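Local coordinates for protein copper-containing nitrite reductase (PDB 6TFO) that probably reduces nitrite to nitric oxide, with electrons from a cytochrome c donor passed through its copper sites, at residues C[146-150]-C[193-198]; C[219-223]-C[271-276]. All blocks are in the same frame, centred on the assembly; numbering follows the deposited sequence.

Interaction 1 (C[146-150]-C[193-198])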
# COMPACT_ATOMS: atom_id res chain seq x y z
N ALA C 146 -38.69 12.60 -2.26
CA ALA C 146 -39.97 12.14 -2.85
C ALA C 146 -40.05 10.61 -2.75
O ALA C 146 -38.98 9.95 -2.90
CB ALA C 146 -40.08 12.59 -4.29
N ASP C 147 -41.24 10.08 -2.45
CA ASP C 147 -41.55 8.63 -2.61
C ASP C 147 -41.63 8.35 -4.12
O ASP C 147 -42.57 8.87 -4.74
CB ASP C 147 -42.84 8.26 -1.88
CG ASP C 147 -43.43 6.93 -2.31
OD1 ASP C 147 -42.66 6.06 -2.77
OD2 ASP C 147 -44.64 6.77 -2.21
N ILE C 148 -40.68 7.58 -4.67
CA ILE C 148 -40.60 7.26 -6.13
C ILE C 148 -41.11 5.83 -6.41
O ILE C 148 -41.05 5.38 -7.58
CB ILE C 148 -39.18 7.51 -6.68
CG1 ILE C 148 -38.07 6.84 -5.86
CG2 ILE C 148 -38.94 9.01 -6.82
CD1 ILE C 148 -38.04 5.34 -5.94
N THR C 149 -41.59 5.13 -5.40
CA THR C 149 -42.11 3.75 -5.52
C THR C 149 -43.51 3.78 -6.17
O THR C 149 -44.43 4.38 -5.58
CB THR C 149 -42.13 3.05 -4.16
OG1 THR C 149 -40.76 2.88 -3.77
CG2 THR C 149 -42.86 1.72 -4.17
N ARG C 150 -43.64 3.15 -7.33
CA ARG C 150 -44.93 2.78 -7.97
C ARG C 150 -45.71 1.81 -7.07
O ARG C 150 -45.20 0.72 -6.78
CB ARG C 150 -44.67 2.11 -9.31
CG ARG C 150 -45.94 1.70 -10.06
CD ARG C 150 -46.71 2.89 -10.58
NE ARG C 150 -45.92 3.65 -11.54
CZ ARG C 150 -46.25 4.85 -11.99
NH1 ARG C 150 -47.35 5.44 -11.55
NH2 ARG C 150 -45.48 5.47 -12.85
N GLY C 193 -42.19 10.44 -12.53
CA GLY C 193 -41.75 10.62 -11.13
C GLY C 193 -41.85 9.36 -10.29
O GLY C 193 -41.84 9.51 -9.05
N LYS C 194 -41.95 8.18 -10.91
CA LYS C 194 -42.08 6.89 -10.17
C LYS C 194 -41.36 5.75 -10.92
O LYS C 194 -41.08 5.88 -12.12
CB LYS C 194 -43.56 6.59 -9.92
CG LYS C 194 -44.07 7.00 -8.55
CD LYS C 194 -45.42 7.68 -8.58
CE LYS C 194 -46.20 7.51 -7.28
NZ LYS C 194 -45.31 7.46 -6.08
N VAL C 195 -41.06 4.67 -10.19
CA VAL C 195 -40.30 3.50 -10.71
C VAL C 195 -41.05 2.25 -10.27
O VAL C 195 -41.23 2.06 -9.07
CB VAL C 195 -38.84 3.47 -10.20
CG1 VAL C 195 -38.08 2.26 -10.71
CG2 VAL C 195 -38.11 4.74 -10.55
N PRO C 196 -41.53 1.41 -11.21
CA PRO C 196 -41.44 1.67 -12.65
C PRO C 196 -42.38 2.79 -13.14
O PRO C 196 -43.20 3.25 -12.39
CB PRO C 196 -41.88 0.34 -13.28
CG PRO C 196 -42.83 -0.25 -12.25
CD PRO C 196 -42.18 0.12 -10.92
N GLY C 197 -42.22 3.17 -14.41
CA GLY C 197 -43.07 4.15 -15.11
C GLY C 197 -44.52 3.69 -15.18
O GLY C 197 -44.87 2.61 -14.70
N PRO C 198 -45.44 4.52 -15.74
CA PRO C 198 -46.85 4.15 -15.84
C PRO C 198 -47.01 2.81 -16.57
O PRO C 198 -46.26 2.57 -17.49
CB PRO C 198 -47.46 5.31 -16.63
CG PRO C 198 -46.57 6.48 -16.29
CD PRO C 198 -45.18 5.88 -16.24
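R150 and the loop V195-P198 carry this contact. The R150 CB lies against P196 CD at 3.6 Å, while its backbone N bonds V195 O. CG leaves anti to the backbone N (chi1 -180°), CG and CD pass alongside P196 O, and bends at chi2 and chi3 bring the guanidinium round to that oxygen. R150 NE reaches P196 O at 2.9 Å and R150 NH2 reaches the same oxygen at 3.2 Å, a side-on grip with the oxygen near the guanidinium plane. K194 CB sits over one face, toward its rim, P198 CA lies over the other, and NH1 turns to a salt bridge with D154. An alanine here is likely to leave P196 O without both side-chain donors and to cost D154 this salt bridge. K194 NZ donates to T149 O (3.2 Å); D147 OD2, hydrogen-bonded to H342, makes only a long salt bridge to K194 NZ. V195 N bonds I148 O at 2.7 Å, nearly in line with the carbonyl, and with R150 N to V195 O this makes a single bridge. It joins the linker from the N-terminal cupredoxin domain, between strands 128-134 and 166-181, to the loop between strands 184-191 and 200-203 of the second cupredoxin domain, with a cis peptide before P196.

Interaction 2 (C[219-223]-C[271-276]). With CU (copper (II) ion), chain J.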
# COMPACT_ATOMS: atom_id res chain seq x y z
N LEU C 219 -31.32 17.59 -16.62
CA LEU C 219 -29.98 17.82 -17.20
C LEU C 219 -29.87 17.03 -18.50
O LEU C 219 -29.24 17.50 -19.42
CB LEU C 219 -28.90 17.39 -16.20
CG LEU C 219 -28.92 18.09 -14.83
CD1 LEU C 219 -27.82 17.56 -13.93
CD2 LEU C 219 -28.78 19.59 -14.96
N MET C 220 -30.48 15.85 -18.57
CA MET C 220 -30.23 14.91 -19.69
C MET C 220 -31.37 14.94 -20.71
O MET C 220 -32.54 15.18 -20.33
CB MET C 220 -30.05 13.48 -19.17
CG MET C 220 -29.07 13.37 -18.03
SD MET C 220 -27.52 14.18 -18.40
CE MET C 220 -26.67 13.84 -16.85
N ILE C 221 -31.02 14.70 -21.96
CA ILE C 221 -31.94 14.22 -23.02
C ILE C 221 -32.58 12.91 -22.51
O ILE C 221 -31.90 12.13 -21.84
CB ILE C 221 -31.18 14.06 -24.36
CG1 ILE C 221 -30.63 15.39 -24.90
CG2 ILE C 221 -32.04 13.35 -25.40
CD1 ILE C 221 -29.61 15.25 -26.02
N HIS C 222 -33.87 12.70 -22.76
CA HIS C 222 -34.57 11.42 -22.49
C HIS C 222 -35.34 10.96 -23.73
O HIS C 222 -35.58 11.78 -24.65
CB HIS C 222 -35.47 11.53 -21.27
CG HIS C 222 -34.69 11.75 -20.03
ND1 HIS C 222 -33.93 10.76 -19.47
CD2 HIS C 222 -34.49 12.86 -19.28
CE1 HIS C 222 -33.32 11.24 -18.42
NE2 HIS C 222 -33.65 12.52 -18.27
N SER C 223 -35.72 9.68 -23.75
CA SER C 223 -36.34 9.01 -24.91
C SER C 223 -37.18 7.82 -24.41
O SER C 223 -37.29 7.64 -23.18
CB SER C 223 -35.26 8.57 -25.87
OG SER C 223 -34.41 7.62 -25.26
N HIS C 271 -29.51 5.36 -17.78
CA HIS C 271 -30.94 5.78 -17.79
C HIS C 271 -31.81 4.67 -17.18
O HIS C 271 -32.73 4.99 -16.42
CB HIS C 271 -31.35 6.17 -19.22
CG HIS C 271 -30.73 7.44 -19.65
ND1 HIS C 271 -31.43 8.63 -19.65
CD2 HIS C 271 -29.49 7.74 -20.09
CE1 HIS C 271 -30.64 9.60 -20.06
NE2 HIS C 271 -29.45 9.07 -20.35
N ILE C 272 -31.48 3.41 -17.45
CA ILE C 272 -32.28 2.26 -16.92
C ILE C 272 -32.05 2.11 -15.42
O ILE C 272 -33.07 2.19 -14.69
CB ILE C 272 -32.04 0.98 -17.74
CG1 ILE C 272 -32.66 1.10 -19.13
CG2 ILE C 272 -32.56 -0.25 -16.99
CD1 ILE C 272 -32.21 0.01 -20.09
N THR C 273 -30.81 1.97 -14.94
CA THR C 273 -30.51 1.81 -13.48
C THR C 273 -31.17 2.94 -12.68
O THR C 273 -31.63 2.67 -11.54
CB THR C 273 -29.01 1.71 -13.16
OG1 THR C 273 -28.89 1.51 -11.75
CG2 THR C 273 -28.21 2.93 -13.55
N ASN C 274 -31.21 4.15 -13.24
CA ASN C 274 -31.71 5.36 -12.54
C ASN C 274 -33.23 5.32 -12.40
O ASN C 274 -33.73 6.05 -11.53
CB ASN C 274 -31.22 6.63 -13.24
CG ASN C 274 -29.81 7.02 -12.84
OD1 ASN C 274 -29.33 8.07 -13.24
ND2 ASN C 274 -29.14 6.16 -12.09
N GLY C 275 -33.91 4.53 -13.24
CA GLY C 275 -35.31 4.10 -13.00
C GLY C 275 -36.23 4.22 -14.20
O GLY C 275 -37.46 4.10 -13.99
N MET C 276 -35.68 4.42 -15.41
CA MET C 276 -36.48 4.72 -16.63
C MET C 276 -36.86 3.39 -17.32
O MET C 276 -36.34 3.09 -18.42
CB MET C 276 -35.74 5.68 -17.57
CG MET C 276 -35.36 7.00 -16.87
SD MET C 276 -34.95 8.40 -17.98
CE MET C 276 -36.60 8.91 -18.42
CU CU J . -33.51 8.84 -19.98
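A type 1 copper site joins the two segments: H222 of the loop before strand 225-226 meets H271 in the last turn of helix 268-274 and M276 just beyond it, around one copper ion. H222 ND1 binds the copper at 2.0 Å, H271 ND1 at 2.1 Å and M276 SD, more distantly, at 2.5 Å. The imidazoles meet obliquely, with their planes at 75°, and the two ND1 atoms of H222 and H271 stand 3.3 Å apart with no hydrogen bond between them, drawn together by the shared metal. H222 ND1 and M276 SD both lie near the plane of the H271 ring, at its edge. M276 comes in across the H222 side chain at about a right angle, its SD 3.0 Å from H222 ND1. The bend at its last torsion (chi3 79°) folds the methyl back, setting M276 CE 3.4 Å from H222 ND1. Around the metal-binding atoms, I221 O lies 3.3 Å from H271 CE1, and M220 CB packs against the same carbon.

The helix ends in a Schellman motif at G275, with M276 N bonded to H271 O, which turns the chain so that H271 and M276 face the same metal. H222 NE2 is bonded to E175, which probably fixes the rotation of this imidazole. W189 packs on both H271 and M276. M220 and I221 pack against T102 and S104 of a neighbouring subunit. C263 supplies the fourth ligand, completing the two-histidine, cysteine and methionine set characteristic of type 1 (blue) copper centres in cupredoxin domains, here with the stretch from C263 to M276 carrying three of the four ligands.

Interactions 1 and 2 follow one another along the chain, their centres about 13 Å apart, and they touch where V195 CG2 packs on G275 O at 3.6 Å. The loop 193-198 of interaction 1 thus backs the helix end that presents the copper ligands of interaction 2: the V195 side chain lies about 7 Å from that of M276 and about 11 Å from the copper ion. The backbone of G197 is also bonded to Y277, next to M276. Beside the ligand C263 sits H262, which binds a second copper; the side chain of P196 is about 10 Å from that of H262. This adjacent Cys-His pair is consistent with the electron path between type 1 and type 2 coppers in nitrite reductases.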